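Local atomic coordinates of RND efflux system, outer membrane lipoprotein, NodT family (Burkholderia mallei, PDB entry 6U94), a protein that probably serves as the outer-membrane channel component of an RND-type efflux system. Residues A304-R309 and I362-Y367; T311-L316 and D380-R385; A324-G329 and D373-V378. All coordinates share one frame; numbering follows the deposited sequence.

Interaction 1: residues A304-R309 and I362-Y367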
ATOM      1  N   ALA A 304     -13.813  24.117  14.680  1.00 57.75           N
ATOM      2  CA  ALA A 304     -14.296  25.233  13.876  1.00 54.65           C
ATOM      3  C   ALA A 304     -13.137  26.049  13.322  1.00 56.43           C
ATOM      4  O   ALA A 304     -13.194  26.533  12.186  1.00 56.60           O
ATOM      5  CB  ALA A 304     -15.226  26.115  14.709  1.00 54.07           C
ATOM      6  N   ALA A 305     -12.066  26.192  14.104  1.00 53.50           N
ATOM      7  CA  ALA A 305     -10.946  27.024  13.682  1.00 51.62           C
ATOM      8  C   ALA A 305     -10.018  26.301  12.708  1.00 55.45           C
ATOM      9  O   ALA A 305      -9.519  26.918  11.763  1.00 54.61           O
ATOM     10  CB  ALA A 305     -10.156  27.500  14.903  1.00 48.48           C
ATOM     11  N   PHE A 306      -9.771  25.002  12.912  1.00 52.78           N
ATOM     12  CA  PHE A 306      -8.658  24.341  12.244  1.00 52.54           C
ATOM     13  C   PHE A 306      -9.000  23.059  11.490  1.00 51.84           C
ATOM     14  O   PHE A 306      -8.095  22.456  10.902  1.00 49.48           O
ATOM     15  CB  PHE A 306      -7.553  24.026  13.265  1.00 51.31           C
ATOM     16  CG  PHE A 306      -7.030  25.238  13.984  1.00 59.94           C
ATOM     17  CD1 PHE A 306      -6.282  26.192  13.314  1.00 60.56           C
ATOM     18  CD2 PHE A 306      -7.281  25.418  15.336  1.00 60.40           C
ATOM     19  CE1 PHE A 306      -5.800  27.306  13.972  1.00 63.28           C
ATOM     20  CE2 PHE A 306      -6.803  26.531  16.002  1.00 63.31           C
ATOM     21  CZ  PHE A 306      -6.061  27.475  15.322  1.00 66.27           C
ATOM     22  N   PHE A 307     -10.255  22.627  11.475  1.00 50.01           N
ATOM     23  CA  PHE A 307     -10.621  21.334  10.897  1.00 49.92           C
ATOM     24  C   PHE A 307     -11.546  21.549   9.709  1.00 50.03           C
ATOM     25  O   PHE A 307     -12.731  21.878   9.896  1.00 47.00           O
ATOM     26  CB  PHE A 307     -11.288  20.451  11.950  1.00 51.95           C
ATOM     27  CG  PHE A 307     -11.088  18.975  11.737  1.00 50.86           C
ATOM     28  CD1 PHE A 307     -11.390  18.380  10.525  1.00 50.88           C
ATOM     29  CD2 PHE A 307     -10.602  18.179  12.765  1.00 53.79           C
ATOM     30  CE1 PHE A 307     -11.207  17.015  10.339  1.00 49.90           C
ATOM     31  CE2 PHE A 307     -10.417  16.821  12.591  1.00 53.46           C
ATOM     32  CZ  PHE A 307     -10.721  16.236  11.371  1.00 56.06           C
ATOM     33  N   PRO A 308     -11.057  21.395   8.474  1.00 49.30           N
ATOM     34  CA  PRO A 308     -11.930  21.588   7.310  1.00 51.36           C
ATOM     35  C   PRO A 308     -13.080  20.591   7.303  1.00 49.09           C
ATOM     36  O   PRO A 308     -12.944  19.446   7.739  1.00 47.69           O
ATOM     37  CB  PRO A 308     -10.993  21.362   6.115  1.00 48.57           C
ATOM     38  CG  PRO A 308      -9.604  21.561   6.657  1.00 53.48           C
ATOM     39  CD  PRO A 308      -9.669  21.092   8.086  1.00 53.69           C
ATOM     40  N   ARG A 309     -14.227  21.042   6.805  1.00 54.48           N
ATOM     41  CA  ARG A 309     -15.389  20.179   6.602  1.00 59.05           C
ATOM     42  C   ARG A 309     -15.644  20.106   5.099  1.00 57.86           C
ATOM     43  O   ARG A 309     -16.328  20.955   4.527  1.00 61.78           O
ATOM     44  CB  ARG A 309     -16.622  20.673   7.386  1.00 62.31           C
ATOM     45  CG  ARG A 309     -16.926  22.161   7.292  1.00 66.54           C
ATOM     46  CD  ARG A 309     -17.943  22.584   8.358  1.00 63.07           C
ATOM     47  NE  ARG A 309     -19.209  21.855   8.270  1.00 62.48           N
ATOM     48  CZ  ARG A 309     -20.269  22.098   9.038  1.00 59.21           C
ATOM     49  NH1 ARG A 309     -20.221  23.055   9.954  1.00 54.30           N
ATOM     50  NH2 ARG A 309     -21.384  21.390   8.888  1.00 58.15           N
ATOM     51  N   ILE A 362       1.130  25.355  22.746  1.00 75.17           N
ATOM     52  CA  ILE A 362       1.753  24.216  22.079  1.00 76.69           C
ATOM     53  C   ILE A 362       0.711  23.191  21.653  1.00 74.27           C
ATOM     54  O   ILE A 362       0.871  22.526  20.620  1.00 76.10           O
ATOM     55  CB  ILE A 362       2.824  23.598  22.995  1.00 82.66           C
ATOM     56  CG1 ILE A 362       3.848  24.661  23.394  1.00 89.97           C
ATOM     57  CG2 ILE A 362       3.512  22.425  22.311  1.00 83.57           C
ATOM     58  CD1 ILE A 362       4.439  25.419  22.218  1.00 92.08           C
ATOM     59  N   ASN A 363      -0.371  23.047  22.419  1.00 64.90           N
ATOM     60  CA  ASN A 363      -1.385  22.057  22.077  1.00 68.12           C
ATOM     61  C   ASN A 363      -2.285  22.519  20.939  1.00 66.96           C
ATOM     62  O   ASN A 363      -2.842  21.680  20.223  1.00 63.62           O
ATOM     63  CB  ASN A 363      -2.226  21.713  23.307  1.00 71.45           C
ATOM     64  CG  ASN A 363      -1.397  21.127  24.428  1.00 76.93           C
ATOM     65  OD1 ASN A 363      -0.895  20.007  24.326  1.00 78.11           O
ATOM     66  ND2 ASN A 363      -1.248  21.885  25.509  1.00 77.62           N
ATOM     67  N   VAL A 364      -2.445  23.829  20.756  1.00 64.18           N
ATOM     68  CA  VAL A 364      -3.219  24.327  19.623  1.00 59.52           C
ATOM     69  C   VAL A 364      -2.400  24.255  18.340  1.00 65.48           C
ATOM     70  O   VAL A 364      -2.897  23.824  17.292  1.00 62.99           O
ATOM     71  CB  VAL A 364      -3.713  25.758  19.899  1.00 62.26           C
ATOM     72  CG1 VAL A 364      -4.459  26.295  18.697  1.00 62.09           C
ATOM     73  CG2 VAL A 364      -4.602  25.791  21.135  1.00 61.01           C
ATOM     74  N   ALA A 365      -1.133  24.674  18.401  1.00 67.58           N
ATOM     75  CA  ALA A 365      -0.282  24.637  17.215  1.00 66.97           C
ATOM     76  C   ALA A 365      -0.048  23.205  16.747  1.00 67.19           C
ATOM     77  O   ALA A 365      -0.064  22.930  15.541  1.00 63.56           O
ATOM     78  CB  ALA A 365       1.048  25.336  17.498  1.00 67.66           C
ATOM     79  N   GLY A 366       0.170  22.281  17.685  1.00 62.47           N
ATOM     80  CA  GLY A 366       0.321  20.886  17.309  1.00 57.87           C
ATOM     81  C   GLY A 366      -0.946  20.311  16.705  1.00 59.55           C
ATOM     82  O   GLY A 366      -0.893  19.536  15.746  1.00 62.94           O
ATOM     83  N   TYR A 367      -2.101  20.688  17.256  1.00 51.70           N
ATOM     84  CA  TYR A 367      -3.375  20.239  16.704  1.00 51.27           C
ATOM     85  C   TYR A 367      -3.571  20.749  15.282  1.00 58.87           C
ATOM     86  O   TYR A 367      -4.016  20.002  14.402  1.00 61.44           O
ATOM     87  CB  TYR A 367      -4.513  20.708  17.610  1.00 47.67           C
ATOM     88  CG  TYR A 367      -5.908  20.353  17.146  1.00 40.81           C
ATOM     89  CD1 TYR A 367      -6.362  19.042  17.176  1.00 40.35           C
ATOM     90  CD2 TYR A 367      -6.788  21.339  16.726  1.00 39.81           C
ATOM     91  CE1 TYR A 367      -7.645  18.722  16.769  1.00 40.32           C
ATOM     92  CE2 TYR A 367      -8.071  21.031  16.323  1.00 49.80           C
ATOM     93  CZ  TYR A 367      -8.495  19.719  16.346  1.00 46.38           C
ATOM     94  OH  TYR A 367      -9.773  19.402  15.939  1.00 52.50           O
TER
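The C-terminal end of helix 299-306 meets the N-terminal end of helix 362-415 here, and Phe306 and Phe307 pack against Val364 and Tyr367. In related outer membrane factors a similar Phe-Phe-Pro sequence leads from the helical part of the channel toward a strand of the membrane barrel. In this chain Phe307 is the first residue to leave helical backbone angles.

The two phenylalanines take different partners. Phe306 meets Val364, and the two side chains cross at about a right angle. Phe306 CE2 lies 3.6 Å and CZ 3.9 Å from Val364 CG1. That methyl is carried toward them because it stands anti to the backbone N (chi1 177°). Nearer the backbone, Phe306 CB is 4.3 Å from Tyr367 CE2. Ala305 CB of the same segment lies 3.5 Å above one face of the Phe306 ring, offset toward the rim.

Phe307 meets the hydroxyl end of Tyr367. Phe307 CD2 and Tyr367 OH are 3.5 Å apart, with the oxygen in the plane of the phenylalanine ring, at its edge. The Tyr367 ring extends to this point because its CG is anti to the backbone N (chi1 178°). The hydroxyl is hydrogen-bonded to Glu289 on helix 283-294. Leu292 of that helix also touches Val364 and Tyr367.

All four touching residues are buried, and the contact is apolar apart from one hydroxyl. The bond to Glu289 satisfies that buried oxygen and fixes the tyrosine ring's far end, while its flank serves the hydrophobic packing.

Interaction 2: residues T311-L316 and D380-R385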
ATOM      1  N   THR A 311     -15.787  17.004   1.588  1.00 53.15           N
ATOM      2  CA  THR A 311     -15.695  15.622   1.150  1.00 53.00           C
ATOM      3  C   THR A 311     -14.255  15.306   0.776  1.00 56.22           C
ATOM      4  O   THR A 311     -13.485  16.190   0.388  1.00 59.02           O
ATOM      5  CB  THR A 311     -16.619  15.351  -0.041  1.00 58.84           C
ATOM      6  OG1 THR A 311     -16.269  16.208  -1.140  1.00 61.26           O
ATOM      7  CG2 THR A 311     -18.075  15.580   0.352  1.00 58.48           C
ATOM      8  N   LEU A 312     -13.888  14.035   0.910  1.00 55.52           N
ATOM      9  CA  LEU A 312     -12.531  13.604   0.604  1.00 56.35           C
ATOM     10  C   LEU A 312     -12.404  12.884  -0.730  1.00 58.86           C
ATOM     11  O   LEU A 312     -11.328  12.914  -1.332  1.00 56.79           O
ATOM     12  CB  LEU A 312     -12.003  12.689   1.713  1.00 53.52           C
ATOM     13  CG  LEU A 312     -11.831  13.349   3.079  1.00 50.32           C
ATOM     14  CD1 LEU A 312     -11.392  12.321   4.103  1.00 48.29           C
ATOM     15  CD2 LEU A 312     -10.831  14.493   2.991  1.00 49.49           C
ATOM     16  N   THR A 313     -13.466  12.237  -1.206  1.00 59.56           N
ATOM     17  CA  THR A 313     -13.400  11.429  -2.412  1.00 59.12           C
ATOM     18  C   THR A 313     -14.499  11.838  -3.379  1.00 63.77           C
ATOM     19  O   THR A 313     -15.553  12.338  -2.977  1.00 60.06           O
ATOM     20  CB  THR A 313     -13.533   9.928  -2.113  1.00 55.81           C
ATOM     21  OG1 THR A 313     -14.758   9.682  -1.411  1.00 60.45           O
ATOM     22  CG2 THR A 313     -12.359   9.443  -1.277  1.00 51.61           C
ATOM     23  N   GLY A 314     -14.226  11.625  -4.664  1.00 68.40           N
ATOM     24  CA  GLY A 314     -15.217  11.789  -5.706  1.00 71.92           C
ATOM     25  C   GLY A 314     -15.626  10.447  -6.274  1.00 77.86           C
ATOM     26  O   GLY A 314     -15.594   9.433  -5.570  1.00 74.49           O
ATOM     27  N   ALA A 315     -16.000  10.425  -7.550  1.00 86.68           N
ATOM     28  CA  ALA A 315     -16.458   9.194  -8.173  1.00 88.77           C
ATOM     29  C   ALA A 315     -15.338   8.160  -8.223  1.00 89.52           C
ATOM     30  O   ALA A 315     -14.179   8.487  -8.484  1.00 89.46           O
ATOM     31  CB  ALA A 315     -16.979   9.481  -9.579  1.00 93.81           C
ATOM     32  N   LEU A 316     -15.699   6.903  -7.956  1.00 92.44           N
ATOM     33  CA  LEU A 316     -14.769   5.770  -7.991  1.00 96.62           C
ATOM     34  C   LEU A 316     -13.575   5.975  -7.061  1.00 99.05           C
ATOM     35  O   LEU A 316     -12.474   5.485  -7.327  1.00100.04           O
ATOM     36  CB  LEU A 316     -14.286   5.480  -9.416  1.00 95.63           C
ATOM     37  CG  LEU A 316     -15.345   5.051 -10.431  1.00101.82           C
ATOM     38  CD1 LEU A 316     -15.908   6.254 -11.179  1.00104.85           C
ATOM     39  CD2 LEU A 316     -14.775   4.021 -11.400  1.00103.88           C
ATOM     40  N   ASP A 380      -2.143  12.730  -0.707  1.00 58.02           N
ATOM     41  CA  ASP A 380      -0.966  12.115  -1.312  1.00 56.01           C
ATOM     42  C   ASP A 380      -1.224  10.660  -1.682  1.00 58.79           C
ATOM     43  O   ASP A 380      -0.770  10.193  -2.734  1.00 61.20           O
ATOM     44  CB  ASP A 380       0.230  12.228  -0.366  1.00 52.62           C
ATOM     45  CG  ASP A 380       0.837  13.618  -0.357  1.00 59.03           C
ATOM     46  OD1 ASP A 380       0.293  14.513  -1.041  1.00 60.75           O
ATOM     47  OD2 ASP A 380       1.861  13.818   0.330  1.00 61.31           O
ATOM     48  N   ASN A 381      -1.944   9.923  -0.834  1.00 54.39           N
ATOM     49  CA  ASN A 381      -2.212   8.525  -1.145  1.00 56.80           C
ATOM     50  C   ASN A 381      -3.243   8.383  -2.256  1.00 56.25           C
ATOM     51  O   ASN A 381      -3.214   7.397  -3.000  1.00 57.06           O
ATOM     52  CB  ASN A 381      -2.669   7.779   0.106  1.00 54.06           C
ATOM     53  CG  ASN A 381      -1.511   7.383   1.003  1.00 65.75           C
ATOM     54  OD1 ASN A 381      -0.816   6.404   0.739  1.00 67.61           O
ATOM     55  ND2 ASN A 381      -1.306   8.140   2.078  1.00 75.40           N
ATOM     56  N   LEU A 382      -4.164   9.341  -2.376  1.00 53.72           N
ATOM     57  CA  LEU A 382      -5.107   9.322  -3.487  1.00 56.49           C
ATOM     58  C   LEU A 382      -4.399   9.598  -4.807  1.00 58.11           C
ATOM     59  O   LEU A 382      -4.697   8.962  -5.825  1.00 60.04           O
ATOM     60  CB  LEU A 382      -6.217  10.345  -3.249  1.00 58.91           C
ATOM     61  CG  LEU A 382      -7.293  10.001  -2.219  1.00 56.46           C
ATOM     62  CD1 LEU A 382      -7.948  11.280  -1.723  1.00 52.04           C
ATOM     63  CD2 LEU A 382      -8.332   9.078  -2.836  1.00 55.55           C
ATOM     64  N   ALA A 383      -3.456  10.545  -4.809  1.00 58.48           N
ATOM     65  CA  ALA A 383      -2.682  10.814  -6.015  1.00 58.41           C
ATOM     66  C   ALA A 383      -1.761   9.649  -6.341  1.00 60.82           C
ATOM     67  O   ALA A 383      -1.617   9.274  -7.510  1.00 60.94           O
ATOM     68  CB  ALA A 383      -1.877  12.102  -5.852  1.00 55.69           C
ATOM     69  N   ALA A 384      -1.135   9.061  -5.319  1.00 59.48           N
ATOM     70  CA  ALA A 384      -0.290   7.891  -5.534  1.00 56.06           C
ATOM     71  C   ALA A 384      -1.064   6.776  -6.221  1.00 59.44           C
ATOM     72  O   ALA A 384      -0.563   6.142  -7.157  1.00 58.14           O
ATOM     73  CB  ALA A 384       0.281   7.402  -4.205  1.00 53.93           C
ATOM     74  N   ARG A 385      -2.297   6.526  -5.772  1.00 58.19           N
ATOM     75  CA  ARG A 385      -3.106   5.493  -6.403  1.00 54.46           C
ATOM     76  C   ARG A 385      -3.415   5.843  -7.850  1.00 52.99           C
ATOM     77  O   ARG A 385      -3.350   4.977  -8.730  1.00 57.90           O
ATOM     78  CB  ARG A 385      -4.406   5.279  -5.635  1.00 50.42           C
ATOM     79  CG  ARG A 385      -5.124   4.020  -6.084  1.00 55.43           C
ATOM     80  CD  ARG A 385      -6.627   4.154  -6.034  1.00 59.46           C
ATOM     81  NE  ARG A 385      -7.261   2.996  -6.652  1.00 63.54           N
ATOM     82  CZ  ARG A 385      -8.535   2.662  -6.488  1.00 70.68           C
ATOM     83  NH1 ARG A 385      -9.321   3.396  -5.710  1.00 72.76           N
ATOM     84  NH2 ARG A 385      -9.022   1.589  -7.096  1.00 72.40           N
TER
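Leu382 of helix 362-415 points into the irregular loop segment 311-316 and meets Leu312 and Thr313 with its two methyl branches. The contact joins the loop between helices 299-306 and 321-326 to the long helix. With Leu382 CG anti to the carbonyl carbon (chi1 -75°), the fork faces both loop residues. One branch meets backbone: CD1 is 3.8 Å from Leu312 O. The other meets a side chain: CD2 is 4.3 Å from Thr313 CG2.

Thr313 divides its two branches by chemistry. The methyl goes to Leu382. The hydroxyl OG1 is hydrogen-bonded to Pro271 O and Leu274 N, which fixes the rotation of the side chain.

One turn further along the helix, Arg385 runs past the end of the loop segment. Its CG is anti to the backbone N (chi1 -168°), and the chain bends at chi2 (-146°). NH1 comes to 4.1 Å from Leu316 O, too far for a hydrogen bond. The guanidinium has closer partners in two salt bridges, NH1 with Glu269 and NE with Glu389.

Leu323 of helix 321-326 touches both Leu312 and Leu382, and Leu451 of helix 421-454 also touches Leu382. The direct contact with the long helix is light packing around Leu382; the loop's backbone bonds go to Leu274, Gly273 and Ser320. The polar groups bond elsewhere: the threonine hydroxyl to the backbone of Pro271 and Leu274, the arginine to its carboxylates.

Interaction 3: residues A324-G329 and D373-V378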
ATOM      1  N   ALA A 324      -8.619  18.331  -3.542  1.00 64.34           N
ATOM      2  CA  ALA A 324      -7.594  18.805  -4.463  1.00 68.84           C
ATOM      3  C   ALA A 324      -7.505  20.324  -4.461  1.00 73.56           C
ATOM      4  O   ALA A 324      -6.419  20.882  -4.652  1.00 76.26           O
ATOM      5  CB  ALA A 324      -7.877  18.292  -5.875  1.00 69.81           C
ATOM      6  N   GLY A 325      -8.633  21.008  -4.252  1.00 72.35           N
ATOM      7  CA  GLY A 325      -8.608  22.458  -4.195  1.00 73.55           C
ATOM      8  C   GLY A 325      -7.851  22.995  -2.997  1.00 76.13           C
ATOM      9  O   GLY A 325      -7.221  24.052  -3.083  1.00 81.85           O
ATOM     10  N   LEU A 326      -7.901  22.282  -1.866  1.00 73.70           N
ATOM     11  CA  LEU A 326      -7.150  22.703  -0.687  1.00 71.52           C
ATOM     12  C   LEU A 326      -5.656  22.768  -0.966  1.00 74.59           C
ATOM     13  O   LEU A 326      -4.954  23.601  -0.385  1.00 76.26           O
ATOM     14  CB  LEU A 326      -7.419  21.759   0.486  1.00 67.19           C
ATOM     15  CG  LEU A 326      -8.607  22.077   1.395  1.00 68.22           C
ATOM     16  CD1 LEU A 326      -8.642  21.125   2.582  1.00 65.89           C
ATOM     17  CD2 LEU A 326      -8.540  23.518   1.865  1.00 67.95           C
ATOM     18  N   PHE A 327      -5.154  21.905  -1.849  1.00 75.03           N
ATOM     19  CA  PHE A 327      -3.733  21.852  -2.162  1.00 80.79           C
ATOM     20  C   PHE A 327      -3.428  22.351  -3.571  1.00 91.02           C
ATOM     21  O   PHE A 327      -2.355  22.058  -4.108  1.00 94.05           O
ATOM     22  CB  PHE A 327      -3.206  20.431  -1.962  1.00 74.89           C
ATOM     23  CG  PHE A 327      -3.394  19.917  -0.562  1.00 74.33           C
ATOM     24  CD1 PHE A 327      -2.470  20.208   0.428  1.00 75.35           C
ATOM     25  CD2 PHE A 327      -4.506  19.157  -0.231  1.00 70.22           C
ATOM     26  CE1 PHE A 327      -2.646  19.745   1.722  1.00 73.45           C
ATOM     27  CE2 PHE A 327      -4.686  18.689   1.056  1.00 67.28           C
ATOM     28  CZ  PHE A 327      -3.755  18.985   2.036  1.00 69.86           C
ATOM     29  N   SER A 328      -4.346  23.103  -4.176  1.00109.43           N
ATOM     30  CA  SER A 328      -4.070  23.724  -5.465  1.00122.35           C
ATOM     31  C   SER A 328      -2.969  24.766  -5.315  1.00136.62           C
ATOM     32  O   SER A 328      -2.973  25.569  -4.378  1.00136.24           O
ATOM     33  CB  SER A 328      -5.333  24.371  -6.035  1.00119.03           C
ATOM     34  OG  SER A 328      -5.499  25.687  -5.537  1.00117.09           O
ATOM     35  N   GLY A 329      -2.021  24.750  -6.247  1.00156.86           N
ATOM     36  CA  GLY A 329      -0.846  25.580  -6.128  1.00161.42           C
ATOM     37  C   GLY A 329       0.247  25.017  -5.246  1.00158.12           C
ATOM     38  O   GLY A 329       1.316  25.632  -5.144  1.00162.52           O
ATOM     39  N   ASP A 373      -1.226  17.823   8.201  1.00 60.39           N
ATOM     40  CA  ASP A 373      -0.499  16.626   7.789  1.00 59.36           C
ATOM     41  C   ASP A 373      -1.451  15.477   7.488  1.00 62.07           C
ATOM     42  O   ASP A 373      -1.202  14.682   6.577  1.00 67.89           O
ATOM     43  CB  ASP A 373       0.505  16.218   8.865  1.00 60.09           C
ATOM     44  CG  ASP A 373       1.711  17.131   8.912  1.00 65.77           C
ATOM     45  OD1 ASP A 373       1.769  18.078   8.102  1.00 70.09           O
ATOM     46  OD2 ASP A 373       2.601  16.904   9.759  1.00 70.55           O
ATOM     47  N   ALA A 374      -2.550  15.374   8.238  1.00 56.46           N
ATOM     48  CA  ALA A 374      -3.510  14.303   7.992  1.00 52.80           C
ATOM     49  C   ALA A 374      -4.176  14.461   6.629  1.00 56.72           C
ATOM     50  O   ALA A 374      -4.293  13.491   5.869  1.00 51.04           O
ATOM     51  CB  ALA A 374      -4.559  14.269   9.102  1.00 53.11           C
ATOM     52  N   PHE A 375      -4.634  15.676   6.310  1.00 56.98           N
ATOM     53  CA  PHE A 375      -5.257  15.921   5.014  1.00 57.69           C
ATOM     54  C   PHE A 375      -4.254  15.738   3.885  1.00 60.95           C
ATOM     55  O   PHE A 375      -4.554  15.092   2.876  1.00 59.70           O
ATOM     56  CB  PHE A 375      -5.859  17.326   4.973  1.00 57.38           C
ATOM     57  CG  PHE A 375      -7.228  17.417   5.578  1.00 55.76           C
ATOM     58  CD1 PHE A 375      -7.389  17.470   6.959  1.00 51.98           C
ATOM     59  CD2 PHE A 375      -8.355  17.460   4.772  1.00 48.30           C
ATOM     60  CE1 PHE A 375      -8.654  17.557   7.520  1.00 49.00           C
ATOM     61  CE2 PHE A 375      -9.618  17.548   5.322  1.00 48.71           C
ATOM     62  CZ  PHE A 375      -9.768  17.596   6.705  1.00 54.44           C
ATOM     63  N   ARG A 376      -3.056  16.307   4.039  1.00 63.84           N
ATOM     64  CA  ARG A 376      -2.020  16.152   3.025  1.00 61.91           C
ATOM     65  C   ARG A 376      -1.698  14.683   2.792  1.00 61.97           C
ATOM     66  O   ARG A 376      -1.518  14.250   1.649  1.00 62.90           O
ATOM     67  CB  ARG A 376      -0.766  16.923   3.437  1.00 65.44           C
ATOM     68  CG  ARG A 376       0.362  16.883   2.406  1.00 73.77           C
ATOM     69  CD  ARG A 376       1.536  17.748   2.845  1.00 79.39           C
ATOM     70  NE  ARG A 376       1.137  19.134   3.079  1.00 85.17           N
ATOM     71  CZ  ARG A 376       1.034  20.052   2.121  1.00 90.88           C
ATOM     72  NH1 ARG A 376       1.296  19.729   0.860  1.00 92.79           N
ATOM     73  NH2 ARG A 376       0.665  21.290   2.420  1.00 90.90           N
ATOM     74  N   GLU A 377      -1.637  13.898   3.870  1.00 57.95           N
ATOM     75  CA  GLU A 377      -1.383  12.467   3.740  1.00 55.67           C
ATOM     76  C   GLU A 377      -2.494  11.775   2.960  1.00 58.92           C
ATOM     77  O   GLU A 377      -2.235  10.856   2.175  1.00 58.33           O
ATOM     78  CB  GLU A 377      -1.237  11.851   5.127  1.00 53.92           C
ATOM     79  CG  GLU A 377      -0.876  10.390   5.150  1.00 52.17           C
ATOM     80  CD  GLU A 377      -0.592   9.901   6.560  1.00 57.14           C
ATOM     81  OE1 GLU A 377      -1.471  10.040   7.442  1.00 57.49           O
ATOM     82  OE2 GLU A 377       0.523   9.401   6.791  1.00 59.04           O
ATOM     83  N   VAL A 378      -3.742  12.196   3.173  1.00 55.49           N
ATOM     84  CA  VAL A 378      -4.857  11.590   2.457  1.00 50.24           C
ATOM     85  C   VAL A 378      -4.794  11.945   0.974  1.00 54.26           C
ATOM     86  O   VAL A 378      -4.984  11.084   0.107  1.00 52.21           O
ATOM     87  CB  VAL A 378      -6.192  12.020   3.090  1.00 49.17           C
ATOM     88  CG1 VAL A 378      -7.351  11.712   2.148  1.00 48.81           C
ATOM     89  CG2 VAL A 378      -6.385  11.321   4.434  1.00 50.21           C
TER
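Phe327 and Leu326, at the end of the short helix 321-326, pack across Phe375 and Arg376 of helix 362-415. This is a helix end and the turn after it set against the long helix of the outer membrane factor fold.

The apolar contacts form one group. Leu326 CD1 is 4.3 Å from Phe375 CD2. Phe327 CZ is 4.0 Å from Phe375 CB, which lies at the edge of the Phe327 ring and in its plane. Leu323 of helix 321-326 adds to the cover of Phe375.

A second group joins the Phe327 ring to helix backbone. Its CG is anti to the carbonyl carbon (chi1 -59°), and the ring extends until CZ meets the main chain. CZ is 3.4 Å from Arg376 N and 3.8 Å from Phe375 C.

The third group is the meeting of ring and guanidinium. The Arg376 side chain leaves the helix extended and bends at chi3 (-57°), which folds its end back beside Phe327. The two planes are 76° apart, so the phenylalanine turns its edge to the face of the guanidinium. This is not a parallel stack. A hydrogen bond from NH2 to Val331 O, just beyond segment 324-329, ties the guanidinium to the loop that follows Phe327. Phe327 CE1 sits over the centre of the guanidinium face, 3.7 Å from Arg376 CZ.

In the fold
All three contacts use helix 362-415, and each adds a different part of the chain between residues 304 and 329. Interaction 1 is buried and rich in aromatic rings. Interaction 2 is mostly buried but lighter, with one exposed residue at its margin. Interaction 3 is only partly buried and brings a charged group against a ring. Phe375 connects them: its ring touches Phe307 and Pro308 of interaction 1 and Leu312 of interaction 2. Interactions 2 and 3 have centres about 10 Å apart, and interaction 3 is nested within the loop that interaction 2 closes. Interactions 1 and 2 have centres about 23 Å apart.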